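Long-range contacts in oligopeptide-binding protein AppA (Bacillus subtilis, PDB 1XOC), which binds oligopeptides, caught here with a bound nonapeptide, as the solute-binding component of an ABC transporter able to replace the Opp system in sporulation and genetic competence: residues 314-319 / 423-428; 358-363 / 387-392. All coordinates share one frame; numbering follows the deposited sequence.

Contact 1: residues 314-319 / 423-428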
loop_
_atom_site.group_PDB
_atom_site.type_symbol
_atom_site.label_atom_id
_atom_site.label_comp_id
_atom_site.label_asym_id
_atom_site.label_seq_id
_atom_site.Cartn_x
_atom_site.Cartn_y
_atom_site.Cartn_z
ATOM N N PRO A 314 -14.368 2.354 -2.922
ATOM C CA PRO A 314 -15.706 1.853 -3.303
ATOM C C PRO A 314 -15.813 0.340 -3.465
ATOM O O PRO A 314 -16.925 -0.176 -3.429
ATOM C CB PRO A 314 -15.983 2.566 -4.626
ATOM C CG PRO A 314 -15.145 3.818 -4.541
ATOM C CD PRO A 314 -13.941 3.441 -3.796
ATOM N N LEU A 315 -14.699 -0.367 -3.606
ATOM C CA LEU A 315 -14.704 -1.820 -3.692
ATOM C C LEU A 315 -15.007 -2.487 -2.347
ATOM O O LEU A 315 -15.360 -3.663 -2.297
ATOM C CB LEU A 315 -13.363 -2.356 -4.244
ATOM C CG LEU A 315 -13.044 -2.005 -5.702
ATOM C CD1 LEU A 315 -11.680 -2.504 -6.061
ATOM C CD2 LEU A 315 -14.084 -2.620 -6.609
ATOM N N SER A 316 -14.817 -1.755 -1.259
ATOM C CA SER A 316 -14.911 -2.337 0.058
ATOM C C SER A 316 -16.364 -2.557 0.451
ATOM O O SER A 316 -17.226 -1.683 0.255
ATOM C CB SER A 316 -14.284 -1.428 1.090
ATOM O OG SER A 316 -14.493 -1.974 2.380
ATOM N N TRP A 317 -16.624 -3.689 1.100
ATOM C CA TRP A 317 -17.942 -3.929 1.679
ATOM C C TRP A 317 -18.261 -2.904 2.763
ATOM O O TRP A 317 -19.419 -2.740 3.133
ATOM C CB TRP A 317 -18.073 -5.349 2.252
ATOM C CG TRP A 317 -17.057 -5.729 3.282
ATOM C CD1 TRP A 317 -15.919 -6.430 3.060
ATOM C CD2 TRP A 317 -17.088 -5.463 4.695
ATOM N NE1 TRP A 317 -15.226 -6.593 4.216
ATOM C CE2 TRP A 317 -15.936 -6.044 5.249
ATOM C CE3 TRP A 317 -17.980 -4.826 5.542
ATOM C CZ2 TRP A 317 -15.633 -5.972 6.612
ATOM C CZ3 TRP A 317 -17.700 -4.777 6.910
ATOM C CH2 TRP A 317 -16.536 -5.345 7.428
ATOM N N ASN A 318 -17.250 -2.220 3.283
ATOM C CA ASN A 318 -17.473 -1.244 4.341
ATOM C C ASN A 318 -17.676 0.172 3.822
ATOM O O ASN A 318 -17.851 1.103 4.609
ATOM C CB ASN A 318 -16.285 -1.255 5.296
ATOM C CG ASN A 318 -16.635 -0.744 6.678
ATOM O OD1 ASN A 318 -17.734 -0.963 7.185
ATOM N ND2 ASN A 318 -15.693 -0.048 7.297
ATOM N N TYR A 319 -17.604 0.352 2.508
ATOM C CA TYR A 319 -17.718 1.677 1.940
ATOM C C TYR A 319 -19.141 2.129 2.194
ATOM O O TYR A 319 -20.084 1.382 1.902
ATOM C CB TYR A 319 -17.391 1.659 0.457
ATOM C CG TYR A 319 -17.308 3.043 -0.181
ATOM C CD1 TYR A 319 -18.431 3.623 -0.777
ATOM C CD2 TYR A 319 -16.128 3.776 -0.170
ATOM C CE1 TYR A 319 -18.354 4.884 -1.359
ATOM C CE2 TYR A 319 -16.049 5.013 -0.763
ATOM C CZ TYR A 319 -17.153 5.562 -1.352
ATOM O OH TYR A 319 -17.055 6.821 -1.936
ATOM N N THR A 423 -7.348 -5.174 2.453
ATOM C CA THR A 423 -8.567 -5.840 1.988
ATOM C C THR A 423 -9.585 -6.016 3.105
ATOM O O THR A 423 -10.756 -6.312 2.848
ATOM C CB THR A 423 -8.277 -7.234 1.337
ATOM O OG1 THR A 423 -7.601 -8.067 2.263
ATOM C CG2 THR A 423 -7.405 -7.096 0.116
ATOM N N PHE A 424 -9.127 -5.888 4.348
ATOM C CA PHE A 424 -10.004 -5.847 5.508
ATOM C C PHE A 424 -10.066 -4.414 5.970
ATOM O O PHE A 424 -9.065 -3.826 6.359
ATOM C CB PHE A 424 -9.492 -6.739 6.629
ATOM C CG PHE A 424 -10.388 -6.779 7.816
ATOM C CD1 PHE A 424 -11.588 -7.446 7.743
ATOM C CD2 PHE A 424 -10.045 -6.127 8.994
ATOM C CE1 PHE A 424 -12.455 -7.501 8.842
ATOM C CE2 PHE A 424 -10.917 -6.167 10.091
ATOM C CZ PHE A 424 -12.107 -6.853 10.005
ATOM N N PRO A 425 -11.254 -3.816 5.906
ATOM C CA PRO A 425 -11.374 -2.375 6.100
ATOM C C PRO A 425 -11.262 -1.987 7.574
ATOM O O PRO A 425 -12.156 -2.285 8.357
ATOM C CB PRO A 425 -12.768 -2.082 5.536
ATOM C CG PRO A 425 -13.532 -3.310 5.835
ATOM C CD PRO A 425 -12.559 -4.440 5.626
ATOM N N ASP A 426 -10.150 -1.351 7.944
ATOM C CA ASP A 426 -9.935 -0.861 9.321
ATOM C C ASP A 426 -8.896 0.289 9.237
ATOM O O ASP A 426 -7.715 0.082 8.845
ATOM C CB ASP A 426 -9.499 -1.999 10.288
ATOM C CG ASP A 426 -9.293 -1.518 11.759
ATOM O OD1 ASP A 426 -9.092 -2.364 12.697
ATOM O OD2 ASP A 426 -9.365 -0.291 11.995
ATOM N N GLN A 427 -9.367 1.490 9.592
ATOM C CA GLN A 427 -8.628 2.750 9.492
ATOM C C GLN A 427 -7.654 2.971 10.645
ATOM O O GLN A 427 -6.901 3.937 10.634
ATOM C CB GLN A 427 -9.616 3.920 9.513
ATOM C CG GLN A 427 -10.664 3.905 8.419
ATOM C CD GLN A 427 -10.071 3.768 7.082
ATOM O OE1 GLN A 427 -10.473 2.894 6.293
ATOM N NE2 GLN A 427 -9.071 4.599 6.798
ATOM N N TYR A 428 -7.705 2.108 11.648
ATOM C CA TYR A 428 -6.856 2.215 12.832
ATOM C C TYR A 428 -5.367 2.327 12.442
ATOM O O TYR A 428 -4.639 3.135 13.002
ATOM C CB TYR A 428 -7.095 0.998 13.720
ATOM C CG TYR A 428 -6.267 0.920 14.969
ATOM C CD1 TYR A 428 -6.765 1.323 16.200
ATOM C CD2 TYR A 428 -4.986 0.376 14.927
ATOM C CE1 TYR A 428 -5.994 1.207 17.347
ATOM C CE2 TYR A 428 -4.220 0.261 16.064
ATOM C CZ TYR A 428 -4.720 0.688 17.262
ATOM O OH TYR A 428 -3.944 0.553 18.398
HETATM O O HOH W 1 -12.310 -3.779 2.179
HETATM O O HOH W 2 -12.463 -7.910 4.074
#
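Ser-316 OG lies 3.6 Å from Pro-425 CB and reaches the second loop again through a water, which bonds to this hydroxyl and donates to Thr-423 O. The same oxygen accepts from Asn-318 N at 2.9 Å, closing an ST turn inside the type I beta turn that runs from Ser-316 to Tyr-319. The Trp-317 and Pro-425 side chains cross at about a right angle, with Pro-425 CG over one indole face, 3.9 Å from the centroid of the six-membered ring, a CH-pi contact. Packing of this kind joins two loops of a family 5 solute-binding protein, one following strand 306-307 and the other strand 414-420, beside the bound peptide that Thr-423 holds by hydrogen bonds. With CG set between the backbone N and the carbonyl carbon (chi1 56°), the indole edge points NE1 at a second water, 3.1 Å away in the ring plane, which also donates to Thr-423 O. Were this residue alanine, the second water would probably lose its indole donor and Pro-425 CG and CD the aromatic face they lie against. Asn-318 brings its CB to 3.5 Å from Pro-425 CG, while its OD1 bonds Ser-467 of helix 463-480.

Contact 2: residues 358-363 / 387-392; sequences KKFSFT and IGIEVK
Strands 361-363 and 390-392 run parallel, their axes 4.7 Å apart at closest approach and 21° from exact alignment, stitched by Glu-390 N to Phe-360 O, Phe-362 N to Glu-390 O and Lys-392 N to Phe-362 O. On the face that carries Ser-361 and Glu-390, Glu-390 OE1 receives Ser-361 OG at 2.9 Å, from the anti side and 23° out of the carboxylate plane. Lys-359 NZ is placed for a salt bridge to the same OE1, but the modelled 2.5 Å is suspiciously short and the exact geometry doubtful. The glutamate gets there fully stretched, CG anti to the backbone N (chi1 176°). Further along this face, Lys-392 runs alongside Thr-363, bending at its last two torsions, with its CE 3.1 Å from Thr-363 OG1. On the other face Val-391 CB rests over one face of the Phe-362 ring, offset toward the rim. Just before the paired strands begin, Ile-389 lies alongside Phe-360 and sets CD1 over the middle of that ring, 3.9 Å from the centroid, while its CG2 branch meets the edge of the Phe-362 ring at CE2, 3.7 Å away. The pair forms the two strands of a beta-alpha-beta crossover through helix 371-385, which a Schellman motif ends at Gly-388; helices 281-289 and 332-341 pack against the Phe-360 and Ile-389 side, and strand 414-420 flanks strand 358-367 in the same mixed sheet.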
loop_
_atom_site.group_PDB
_atom_site.type_symbol
_atom_site.label_atom_id
_atom_site.label_comp_id
_atom_site.label_asym_id
_atom_site.label_seq_id
_atom_site.Cartn_x
_atom_site.Cartn_y
_atom_site.Cartn_z
ATOM N N LYS A 358 5.261 34.423 10.310
ATOM C CA LYS A 358 5.542 33.262 9.463
ATOM C C LYS A 358 4.758 33.376 8.163
ATOM O O LYS A 358 3.601 33.788 8.183
ATOM C CB LYS A 358 5.111 31.973 10.166
ATOM C CG LYS A 358 6.189 31.275 10.998
ATOM C CD LYS A 358 5.896 29.767 11.100
ATOM C CE LYS A 358 6.163 29.040 9.766
ATOM N NZ LYS A 358 5.445 27.741 9.659
ATOM N N LYS A 359 5.368 32.980 7.047
ATOM C CA LYS A 359 4.694 33.035 5.756
ATOM C C LYS A 359 4.202 31.645 5.421
ATOM O O LYS A 359 4.813 30.670 5.835
ATOM C CB LYS A 359 5.622 33.594 4.672
ATOM C CG LYS A 359 6.742 32.680 4.194
ATOM C CD LYS A 359 7.667 33.383 3.174
ATOM C CE LYS A 359 8.530 32.371 2.380
ATOM N NZ LYS A 359 8.807 32.792 0.959
ATOM N N PHE A 360 3.092 31.560 4.697
ATOM C CA PHE A 360 2.509 30.274 4.338
ATOM C C PHE A 360 3.253 29.771 3.101
ATOM O O PHE A 360 2.843 30.022 1.975
ATOM C CB PHE A 360 1.011 30.403 4.070
ATOM C CG PHE A 360 0.224 29.159 4.397
ATOM C CD1 PHE A 360 -0.909 29.239 5.191
ATOM C CD2 PHE A 360 0.615 27.904 3.919
ATOM C CE1 PHE A 360 -1.649 28.111 5.500
ATOM C CE2 PHE A 360 -0.136 26.763 4.231
ATOM C CZ PHE A 360 -1.261 26.877 5.023
ATOM N N SER A 361 4.363 29.082 3.359
ATOM C CA SER A 361 5.267 28.573 2.345
ATOM C C SER A 361 5.749 27.190 2.760
ATOM O O SER A 361 6.205 27.013 3.892
ATOM C CB SER A 361 6.477 29.487 2.241
ATOM O OG SER A 361 7.423 28.970 1.323
ATOM N N PHE A 362 5.651 26.226 1.846
ATOM C CA PHE A 362 6.084 24.857 2.118
ATOM C C PHE A 362 6.463 24.110 0.842
ATOM O O PHE A 362 6.181 24.550 -0.263
ATOM C CB PHE A 362 4.993 24.079 2.872
ATOM C CG PHE A 362 3.746 23.839 2.071
ATOM C CD1 PHE A 362 3.561 22.635 1.379
ATOM C CD2 PHE A 362 2.754 24.804 2.011
ATOM C CE1 PHE A 362 2.425 22.431 0.633
ATOM C CE2 PHE A 362 1.630 24.614 1.280
ATOM C CZ PHE A 362 1.438 23.407 0.597
ATOM N N THR A 363 7.065 22.939 1.038
ATOM C CA THR A 363 7.444 22.047 -0.046
ATOM C C THR A 363 6.475 20.850 -0.142
ATOM O O THR A 363 6.182 20.149 0.852
ATOM C CB THR A 363 8.888 21.580 0.131
ATOM O OG1 THR A 363 9.746 22.734 0.124
ATOM C CG2 THR A 363 9.323 20.603 -0.967
ATOM N N ILE A 387 -4.617 31.855 -3.753
ATOM C CA ILE A 387 -5.055 32.296 -2.432
ATOM C C ILE A 387 -3.887 32.673 -1.500
ATOM O O ILE A 387 -4.048 32.760 -0.286
ATOM C CB ILE A 387 -6.014 31.287 -1.770
ATOM C CG1 ILE A 387 -5.309 29.979 -1.439
ATOM C CG2 ILE A 387 -7.225 31.048 -2.666
ATOM C CD1 ILE A 387 -6.137 29.077 -0.582
ATOM N N GLY A 388 -2.722 32.924 -2.079
ATOM C CA GLY A 388 -1.582 33.449 -1.334
ATOM C C GLY A 388 -0.785 32.428 -0.553
ATOM O O GLY A 388 -0.159 32.756 0.452
ATOM N N ILE A 389 -0.797 31.184 -1.024
ATOM C CA ILE A 389 0.002 30.133 -0.424
ATOM C C ILE A 389 1.100 29.724 -1.411
ATOM O O ILE A 389 0.813 29.425 -2.571
ATOM C CB ILE A 389 -0.878 28.938 -0.076
ATOM C CG1 ILE A 389 -1.809 29.332 1.082
ATOM C CG2 ILE A 389 -0.016 27.728 0.282
ATOM C CD1 ILE A 389 -2.771 28.244 1.527
ATOM N N GLU A 390 2.341 29.712 -0.929
ATOM C CA GLU A 390 3.525 29.444 -1.738
ATOM C C GLU A 390 3.961 27.987 -1.573
ATOM O O GLU A 390 4.290 27.537 -0.476
ATOM C CB GLU A 390 4.663 30.387 -1.317
ATOM C CG GLU A 390 5.995 30.152 -2.019
ATOM C CD GLU A 390 7.059 31.168 -1.649
ATOM O OE1 GLU A 390 7.481 31.247 -0.472
ATOM O OE2 GLU A 390 7.494 31.903 -2.553
ATOM N N VAL A 391 3.974 27.254 -2.678
ATOM C CA VAL A 391 4.435 25.867 -2.650
ATOM C C VAL A 391 5.602 25.634 -3.617
ATOM O O VAL A 391 5.578 26.103 -4.757
ATOM C CB VAL A 391 3.258 24.822 -2.737
ATOM C CG1 VAL A 391 1.983 25.394 -3.170
ATOM C CG2 VAL A 391 3.648 23.532 -3.490
ATOM N N LYS A 392 6.651 25.008 -3.082
ATOM C CA LYS A 392 7.777 24.487 -3.839
ATOM C C LYS A 392 7.490 23.023 -4.096
ATOM O O LYS A 392 7.146 22.292 -3.165
ATOM C CB LYS A 392 9.073 24.598 -3.021
ATOM C CG LYS A 392 10.339 24.082 -3.763
ATOM C CD LYS A 392 11.660 24.327 -2.998
ATOM C CE LYS A 392 11.935 23.208 -1.987
ATOM N NZ LYS A 392 12.374 21.925 -2.622
#

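The two contacts illustrate how one binding protein combines a loop junction near its ligand with a strand pairing far from the middle of the molecule. Contact 2 is nested within the chain loop that contact 1 closes, yet the two do not touch: their centres are 34 Å apart and their nearest atoms about 22 Å. The centre of contact 1 lies about 13 Å, and that of contact 2 about 29 Å, from the centre of the chain; contact 1 borders the bound peptide, whereas in contact 2 the side chain of Lys-359 is about 5 Å from a zinc ion. Strand 414-420 connects them, pairing with strand 358-367 and then running on into the loop of 423-428.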